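DUTPase (Staphylococcus phage 11, PDB 4GV8) hydrolyses dUTP to dUMP and pyrophosphate as a trimeric phage dUTPase, and probably moonlights in a further role. Local coordinates at residues G78-D81 with A82-G86; Y126-N129 with E130-L134; D115-D118 with A119-Y123. One frame throughout, in Å; residues are numbered along the deposited sequence.

Contact 1 (G78-D81 with A82-G86); sequences GKID and AGYHG. With DUP (2'-deoxyuridine 5'-alpha,beta-imido-triphosphate), chain J.
Y84 and D81 close on the same deoxyribose from two directions. The sugar hydroxyl is gripped twice by D81: D81 N donates to DUP O3' at 3.0 Å along an almost straight path (167°), and DUP O3' in turn donates to D81 OD2 at 2.7 Å. Y84 lays its ring against the sugar, its CG trans to the amide N (chi1 -174°), and C2' of the bound dUTP analogue sits 3.5 Å above the ring plane, over its centre, a CH-pi type of packing. The opposite face of the ring is met near its rim by G86 N. I80 reaches the same sugar from its own strand; its CD1 approaches DUP C2' to 3.7 Å and touches the base as well, while its CG2 comes obliquely to Y84 CD2 at 4.3 Å. On the same strand G78 CA lies 3.2 Å from DUP O4, so the glycine lets the uracil lie close against the backbone.

This beta-hairpin, which joins strand 73-80 to strand 89-94 in the jelly-roll, supplies much of the deoxyuridine pocket, as in other trimeric dUTPases. Its bend is a type I beta turn from D81 to Y84, closed by Y84 N donating to D81 O at 3.0 Å. Water 1 bridges D81 O and Y84 O beside that bond.

Further out, the other carboxylate oxygen, D81 OD1, accepts a bond from A25 N of the second subunit, which helps fix the rotation of the carboxylate. Y84 OH is hydrogen-bonded to N87 O, steadying the far end of the ring, and S65, G66 and Q136 of the second subunit bind other parts of the nucleotide.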
loop_
_atom_site.group_PDB
_atom_site.type_symbol
_atom_site.label_atom_id
_atom_site.label_comp_id
_atom_site.label_asym_id
_atom_site.label_seq_id
_atom_site.Cartn_x
_atom_site.Cartn_y
_atom_site.Cartn_z
ATOM N N GLY B 78 1.308 -6.667 -4.027
ATOM C CA GLY B 78 2.058 -7.178 -5.151
ATOM C C GLY B 78 1.317 -6.930 -6.422
ATOM O O GLY B 78 0.108 -7.160 -6.522
ATOM N N LYS B 79 2.054 -6.438 -7.401
ATOM C CA LYS B 79 1.519 -6.246 -8.757
ATOM C C LYS B 79 1.879 -7.499 -9.530
ATOM O O LYS B 79 3.062 -7.805 -9.743
ATOM C CB LYS B 79 2.096 -4.978 -9.384
ATOM C CG LYS B 79 1.549 -3.690 -8.763
ATOM C CD LYS B 79 1.777 -3.392 -7.245
ATOM C CE LYS B 79 3.259 -3.156 -6.895
ATOM N NZ LYS B 79 3.487 -2.723 -5.486
ATOM N N ILE B 80 0.858 -8.244 -9.918
ATOM C CA ILE B 80 1.031 -9.532 -10.601
ATOM C C ILE B 80 0.818 -9.314 -12.126
ATOM O O ILE B 80 -0.305 -9.022 -12.551
ATOM C CB ILE B 80 0.024 -10.628 -10.076
ATOM C CG1 ILE B 80 -0.062 -10.634 -8.537
ATOM C CG2 ILE B 80 0.358 -12.025 -10.660
ATOM C CD1 ILE B 80 1.285 -10.757 -7.792
ATOM N N ASP B 81 1.898 -9.405 -12.921
ATOM C CA ASP B 81 1.792 -9.162 -14.371
ATOM C C ASP B 81 1.074 -10.293 -15.097
ATOM O O ASP B 81 1.177 -11.499 -14.730
ATOM C CB ASP B 81 3.175 -8.966 -15.014
ATOM C CG ASP B 81 3.985 -7.890 -14.343
ATOM O OD1 ASP B 81 3.776 -6.691 -14.627
ATOM O OD2 ASP B 81 4.864 -8.258 -13.531
ATOM N N ALA B 82 0.419 -9.890 -16.184
ATOM C CA ALA B 82 -0.165 -10.808 -17.191
ATOM C C ALA B 82 0.785 -11.952 -17.609
ATOM O O ALA B 82 0.383 -13.149 -17.692
ATOM C CB ALA B 82 -0.667 -10.013 -18.413
ATOM N N GLY B 83 2.069 -11.699 -17.792
ATOM C CA GLY B 83 2.890 -12.926 -18.178
ATOM C C GLY B 83 3.365 -13.905 -17.069
ATOM O O GLY B 83 4.124 -14.847 -17.327
ATOM N N TYR B 84 2.937 -13.710 -15.828
ATOM C CA TYR B 84 3.562 -14.414 -14.719
ATOM C C TYR B 84 2.821 -15.683 -14.344
ATOM O O TYR B 84 1.676 -15.632 -13.856
ATOM C CB TYR B 84 3.622 -13.481 -13.514
ATOM C CG TYR B 84 4.351 -14.048 -12.392
ATOM C CD1 TYR B 84 5.761 -14.032 -12.362
ATOM C CD2 TYR B 84 3.666 -14.631 -11.334
ATOM C CE1 TYR B 84 6.451 -14.583 -11.276
ATOM C CE2 TYR B 84 4.349 -15.181 -10.261
ATOM C CZ TYR B 84 5.724 -15.151 -10.220
ATOM O OH TYR B 84 6.346 -15.695 -9.105
ATOM N N HIS B 85 3.497 -16.824 -14.528
ATOM C CA HIS B 85 2.909 -18.146 -14.221
ATOM C C HIS B 85 3.615 -18.873 -13.085
ATOM O O HIS B 85 3.458 -20.081 -12.913
ATOM C CB HIS B 85 2.855 -19.010 -15.483
ATOM C CG HIS B 85 1.991 -18.422 -16.595
ATOM N ND1 HIS B 85 2.174 -18.734 -17.899
ATOM C CD2 HIS B 85 0.911 -17.546 -16.557
ATOM C CE1 HIS B 85 1.273 -18.090 -18.649
ATOM N NE2 HIS B 85 0.503 -17.358 -17.840
ATOM N N GLY B 86 4.377 -18.135 -12.282
ATOM C CA GLY B 86 4.983 -18.660 -11.084
ATOM C C GLY B 86 4.071 -18.651 -9.854
ATOM O O GLY B 86 2.892 -18.229 -9.884
HETATM O O4 DUP J . 3.938 -9.421 -3.836
HETATM C C4 DUP J . 4.296 -9.999 -5.013
HETATM C C5 DUP J . 4.753 -9.240 -6.077
HETATM C C6 DUP J . 5.079 -9.839 -7.245
HETATM N N3 DUP J . 4.132 -11.315 -5.225
HETATM C C2 DUP J . 4.530 -11.908 -6.375
HETATM O O2 DUP J . 4.428 -13.237 -6.453
HETATM N N1 DUP J . 5.004 -11.177 -7.403
HETATM C "C1'" DUP J . 5.399 -11.783 -8.681
HETATM C "C2'" DUP J . 4.351 -11.528 -9.770
HETATM C "C3'" DUP J . 4.976 -10.436 -10.638
HETATM O "O3'" DUP J . 4.481 -10.485 -11.974
HETATM O "O4'" DUP J . 6.640 -11.192 -9.173
HETATM C "C4'" DUP J . 6.485 -10.646 -10.502
HETATM C "C5'" DUP J . 7.312 -9.377 -10.704
HETATM O "O5'" DUP J . 6.857 -8.259 -9.899
HETATM P PA DUP J . 7.777 -6.970 -9.759
HETATM O O1A DUP J . 7.914 -6.446 -11.160
HETATM O O2A DUP J . 6.984 -6.178 -8.663
HETATM N N3A DUP J . 9.284 -7.418 -9.106
HETATM P PB DUP J . 10.769 -6.918 -9.774
HETATM O O1B DUP J . 10.547 -5.734 -10.709
HETATM O O2B DUP J . 11.706 -6.707 -8.578
HETATM O O3B DUP J . 11.181 -8.291 -10.612
HETATM P PG DUP J . 11.239 -8.483 -12.232
HETATM O O2G DUP J . 12.643 -8.081 -12.588
HETATM O O1G DUP J . 10.153 -7.591 -12.849
HETATM O O3G DUP J . 10.862 -9.930 -12.462
HETATM O O HOH W 1 -0.366 -13.995 -14.597
#

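Contact 2 (Y126-N129 with E130-L134); sequences YQIN and EGDKL
D132 folds back over the turn to take the backbone of N129 at two points. N129 N donates to D132 OD2 at 2.7 Å, nearly straight at 176° but coming from above the carboxylate plane, and D132 N returns a bond of 2.9 Å to N129 O. Keeping CG beside its own backbone N (chi1 -75°) brings the D132 carboxylate back over N129. The same OD2 accepts a second bond from water 2, which also donates to Q127 O and so ties the carboxylate to the strand before the turn. Next to this polar knot lies the packed inner side, where I128 CG2 meets L134 CD2 at 4.2 Å; L134 continues inward onto I75, I90 and I92 of the main sheet.

The outer side is looser. There the Q127 amide reaches along its own strand, and NE2 gives a straight bond of 2.8 Å to N129 OD1, lying in both amide planes and using a lone pair of the oxygen. The CB of E130 points away from the preceding strand, although E130 N is held by T34 OG1.

G131 takes a positive phi, as the third residue of a type II beta turn from N129 to D132. That turn, with an aspartate accepting from the backbone N of its first residue, leads strand 126-128 into strand 133-141 of the jelly-roll.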
loop_
_atom_site.group_PDB
_atom_site.type_symbol
_atom_site.label_atom_id
_atom_site.label_comp_id
_atom_site.label_asym_id
_atom_site.label_seq_id
_atom_site.Cartn_x
_atom_site.Cartn_y
_atom_site.Cartn_z
ATOM N N TYR B 126 3.928 -13.908 15.629
ATOM C CA TYR B 126 2.761 -14.539 14.961
ATOM C C TYR B 126 3.144 -15.900 14.394
ATOM O O TYR B 126 4.290 -16.108 13.951
ATOM C CB TYR B 126 2.238 -13.669 13.793
ATOM C CG TYR B 126 1.515 -12.446 14.303
ATOM C CD1 TYR B 126 0.130 -12.443 14.431
ATOM C CD2 TYR B 126 2.207 -11.365 14.695
ATOM C CE1 TYR B 126 -0.546 -11.359 14.909
ATOM C CE2 TYR B 126 1.573 -10.260 15.218
ATOM C CZ TYR B 126 0.193 -10.262 15.337
ATOM O OH TYR B 126 -0.440 -9.154 15.811
ATOM N N GLN B 127 2.199 -16.842 14.424
ATOM C CA GLN B 127 2.334 -18.030 13.597
ATOM C C GLN B 127 1.250 -18.026 12.480
ATOM O O GLN B 127 0.039 -17.936 12.728
ATOM C CB GLN B 127 2.284 -19.318 14.403
ATOM C CG GLN B 127 2.677 -20.532 13.538
ATOM C CD GLN B 127 2.849 -21.735 14.386
ATOM O OE1 GLN B 127 3.671 -21.720 15.292
ATOM N NE2 GLN B 127 2.017 -22.765 14.164
ATOM N N ILE B 128 1.744 -17.983 11.257
ATOM C CA ILE B 128 0.933 -18.101 10.055
ATOM C C ILE B 128 0.932 -19.617 9.779
ATOM O O ILE B 128 1.979 -20.290 9.801
ATOM C CB ILE B 128 1.601 -17.348 8.867
ATOM C CG1 ILE B 128 1.616 -15.844 9.148
ATOM C CG2 ILE B 128 0.956 -17.686 7.518
ATOM C CD1 ILE B 128 2.792 -15.155 8.514
ATOM N N ASN B 129 -0.249 -20.139 9.593
ATOM C CA ASN B 129 -0.449 -21.562 9.390
ATOM C C ASN B 129 -0.896 -21.802 7.991
ATOM O O ASN B 129 -1.663 -21.013 7.398
ATOM C CB ASN B 129 -1.461 -22.099 10.389
ATOM C CG ASN B 129 -0.947 -21.990 11.800
ATOM O OD1 ASN B 129 0.138 -22.487 12.110
ATOM N ND2 ASN B 129 -1.658 -21.262 12.628
ATOM N N GLU B 130 -0.350 -22.876 7.450
ATOM C CA GLU B 130 -0.808 -23.461 6.209
ATOM C C GLU B 130 -2.341 -23.398 6.251
ATOM O O GLU B 130 -2.929 -23.791 7.254
ATOM C CB GLU B 130 -0.270 -24.918 6.161
ATOM C CG GLU B 130 -0.290 -25.612 4.803
ATOM C CD GLU B 130 -1.677 -26.033 4.379
ATOM O OE1 GLU B 130 -2.453 -26.473 5.255
ATOM O OE2 GLU B 130 -1.991 -25.921 3.173
ATOM N N GLY B 131 -2.994 -22.828 5.230
ATOM C CA GLY B 131 -4.480 -22.785 5.177
ATOM C C GLY B 131 -5.062 -21.428 5.573
ATOM O O GLY B 131 -6.236 -21.144 5.316
ATOM N N ASP B 132 -4.245 -20.597 6.226
ATOM C CA ASP B 132 -4.698 -19.241 6.610
ATOM C C ASP B 132 -5.092 -18.417 5.398
ATOM O O ASP B 132 -4.366 -18.385 4.389
ATOM C CB ASP B 132 -3.627 -18.455 7.405
ATOM C CG ASP B 132 -3.484 -18.932 8.839
ATOM O OD1 ASP B 132 -4.365 -19.667 9.311
ATOM O OD2 ASP B 132 -2.480 -18.578 9.502
ATOM N N LYS B 133 -6.250 -17.778 5.510
ATOM C CA LYS B 133 -6.782 -16.835 4.499
ATOM C C LYS B 133 -6.119 -15.449 4.755
ATOM O O LYS B 133 -6.625 -14.597 5.499
ATOM C CB LYS B 133 -8.291 -16.759 4.606
ATOM C CG LYS B 133 -8.954 -16.134 3.384
ATOM C CD LYS B 133 -10.414 -15.818 3.633
ATOM C CE LYS B 133 -11.294 -17.027 3.460
ATOM N NZ LYS B 133 -12.611 -16.697 4.093
ATOM N N LEU B 134 -4.916 -15.313 4.195
ATOM C CA LEU B 134 -3.946 -14.297 4.573
ATOM C C LEU B 134 -3.998 -13.006 3.720
ATOM O O LEU B 134 -3.640 -11.928 4.195
ATOM C CB LEU B 134 -2.539 -14.918 4.468
ATOM C CG LEU B 134 -1.349 -14.042 4.838
ATOM C CD1 LEU B 134 -1.504 -13.544 6.265
ATOM C CD2 LEU B 134 0.013 -14.724 4.649
HETATM O O HOH W 2 -2.418 -17.674 11.956
#

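Contact 3 (D115-D118 with A119-Y123)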
loop_
_atom_site.group_PDB
_atom_site.type_symbol
_atom_site.label_atom_id
_atom_site.label_comp_id
_atom_site.label_asym_id
_atom_site.label_seq_id
_atom_site.Cartn_x
_atom_site.Cartn_y
_atom_site.Cartn_z
ATOM N N ASP B 115 -2.655 -18.697 20.185
ATOM C CA ASP B 115 -2.555 -20.160 20.123
ATOM C C ASP B 115 -1.375 -20.739 20.937
ATOM O O ASP B 115 -0.406 -20.037 21.234
ATOM C CB ASP B 115 -2.426 -20.611 18.665
ATOM C CG ASP B 115 -3.501 -20.021 17.764
ATOM O OD1 ASP B 115 -4.655 -19.893 18.202
ATOM O OD2 ASP B 115 -3.193 -19.697 16.605
ATOM N N LEU B 116 -1.493 -22.029 21.295
ATOM C CA LEU B 116 -0.399 -22.819 21.853
ATOM C C LEU B 116 0.732 -22.902 20.829
ATOM O O LEU B 116 0.505 -23.105 19.632
ATOM C CB LEU B 116 -0.871 -24.247 22.197
ATOM N N SER B 117 1.948 -22.725 21.305
ATOM C CA SER B 117 3.149 -22.831 20.474
ATOM C C SER B 117 4.039 -24.032 20.904
ATOM O O SER B 117 3.841 -24.636 21.957
ATOM C CB SER B 117 3.960 -21.523 20.572
ATOM O OG SER B 117 5.011 -21.479 19.586
ATOM N N ASP B 118 5.023 -24.329 20.061
ATOM C CA ASP B 118 6.040 -25.350 20.285
ATOM C C ASP B 118 7.249 -24.768 21.025
ATOM O O ASP B 118 8.256 -25.452 21.195
ATOM C CB ASP B 118 6.505 -25.945 18.921
ATOM C CG ASP B 118 7.100 -24.879 17.944
ATOM O OD1 ASP B 118 6.899 -23.662 18.130
ATOM O OD2 ASP B 118 7.784 -25.261 16.960
ATOM N N ALA B 119 7.177 -23.482 21.404
ATOM C CA ALA B 119 8.282 -22.805 22.062
ATOM C C ALA B 119 7.704 -21.704 22.920
ATOM O O ALA B 119 6.547 -21.317 22.734
ATOM C CB ALA B 119 9.240 -22.250 21.035
ATOM N N ILE B 120 8.486 -21.219 23.881
ATOM C CA ILE B 120 8.103 -20.010 24.636
ATOM C C ILE B 120 8.777 -18.878 23.906
ATOM O O ILE B 120 10.016 -18.772 23.898
ATOM C CB ILE B 120 8.466 -20.113 26.120
ATOM C CG1 ILE B 120 8.001 -21.504 26.662
ATOM C CG2 ILE B 120 7.774 -19.020 26.893
ATOM C CD1 ILE B 120 8.577 -21.880 28.012
ATOM N N ARG B 121 7.956 -18.097 23.208
ATOM C CA ARG B 121 8.428 -17.197 22.160
ATOM C C ARG B 121 8.230 -15.755 22.573
ATOM O O ARG B 121 7.381 -15.447 23.407
ATOM C CB ARG B 121 7.676 -17.418 20.832
ATOM C CG ARG B 121 7.935 -18.755 20.218
ATOM C CD ARG B 121 7.642 -18.798 18.743
ATOM N NE ARG B 121 7.987 -20.106 18.187
ATOM C CZ ARG B 121 9.210 -20.501 17.834
ATOM N NH1 ARG B 121 10.282 -19.698 17.951
ATOM N NH2 ARG B 121 9.361 -21.744 17.362
ATOM N N GLN B 122 9.057 -14.887 21.987
ATOM C CA GLN B 122 8.989 -13.462 22.218
ATOM C C GLN B 122 7.565 -12.908 21.904
ATOM O O GLN B 122 6.978 -13.192 20.845
ATOM C CB GLN B 122 9.999 -12.731 21.327
ATOM C CG GLN B 122 11.464 -12.992 21.616
ATOM C CD GLN B 122 12.399 -12.151 20.761
ATOM O OE1 GLN B 122 11.995 -11.119 20.187
ATOM N NE2 GLN B 122 13.669 -12.563 20.704
ATOM N N TYR B 123 7.074 -12.058 22.809
ATOM C CA TYR B 123 5.735 -11.505 22.742
ATOM C C TYR B 123 5.651 -10.635 21.469
ATOM O O TYR B 123 6.576 -9.867 21.183
ATOM C CB TYR B 123 5.403 -10.686 24.064
ATOM C CG TYR B 123 3.933 -10.229 24.135
ATOM C CD1 TYR B 123 2.924 -11.107 24.554
ATOM C CD2 TYR B 123 3.538 -8.970 23.696
ATOM C CE1 TYR B 123 1.573 -10.725 24.584
ATOM C CE2 TYR B 123 2.185 -8.567 23.716
ATOM C CZ TYR B 123 1.205 -9.449 24.170
ATOM O OH TYR B 123 -0.130 -9.071 24.213
#
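A corner between two short strands, 114-117 and 120-122, carries this surface contact: the chain bends at D118 and A119, and the strands on either side pair with different partners, 106-108 and 103-104. Across the bend R121 NH2 donates to D118 OD1 at 3.2 Å, a salt bridge made through one oxygen. The donor meets that oxygen on its syn side but 32° out of the carboxylate plane, and the two flat groups are turned 51° against each other rather than lying coplanar. D118 CG sits between the backbone N and the carbonyl carbon (chi1 59°), a rotamer that swings the carboxylate round toward the arginine.

R121 runs extended from CG to NE, which gives it the reach back to the bend, and the turn about its CD-NE bond presents the guanidinium face to A119, whose CB lies 3.6 Å above the plane and over its centre. S117 OG stands at the guanidinium edge, 3.6 Å from R121 NE, and gives a weak bond of 3.2 Å to D118 OD1. One carboxylate oxygen thus gathers both the serine hydroxyl and the arginine. S117 and R121 both pack on V107 of strand 106-108, while R121 NH1 makes a long, weak ion pair with E38. D118, A119 and R121 also touch a crystal neighbour, so the surface geometry may be partly shaped by the lattice.

What spans the bend is an Asp-Arg salt bridge from residue i to i+3.

How the contacts relate
Only contact 1 handles the ligand directly. Contact 2 lies on the opposite side of the chain's centre, its centre 22 Å from that of contact 1 and their nearest atoms about 11 Å apart; the L134 side chain is nevertheless about 10 Å from a bound nucleotide and about 11 Å from a magnesium ion. What joins these two is the seven-stranded sheet, in which strands 73-80 and 133-141 flank strand 57-63. Contact 3 is peripheral, centred about 35 Å from contact 1. It precedes contact 2 in sequence, strand 120-122 being followed by strand 126-128, and their centres are about 15 Å apart on the same side of the chain's centre.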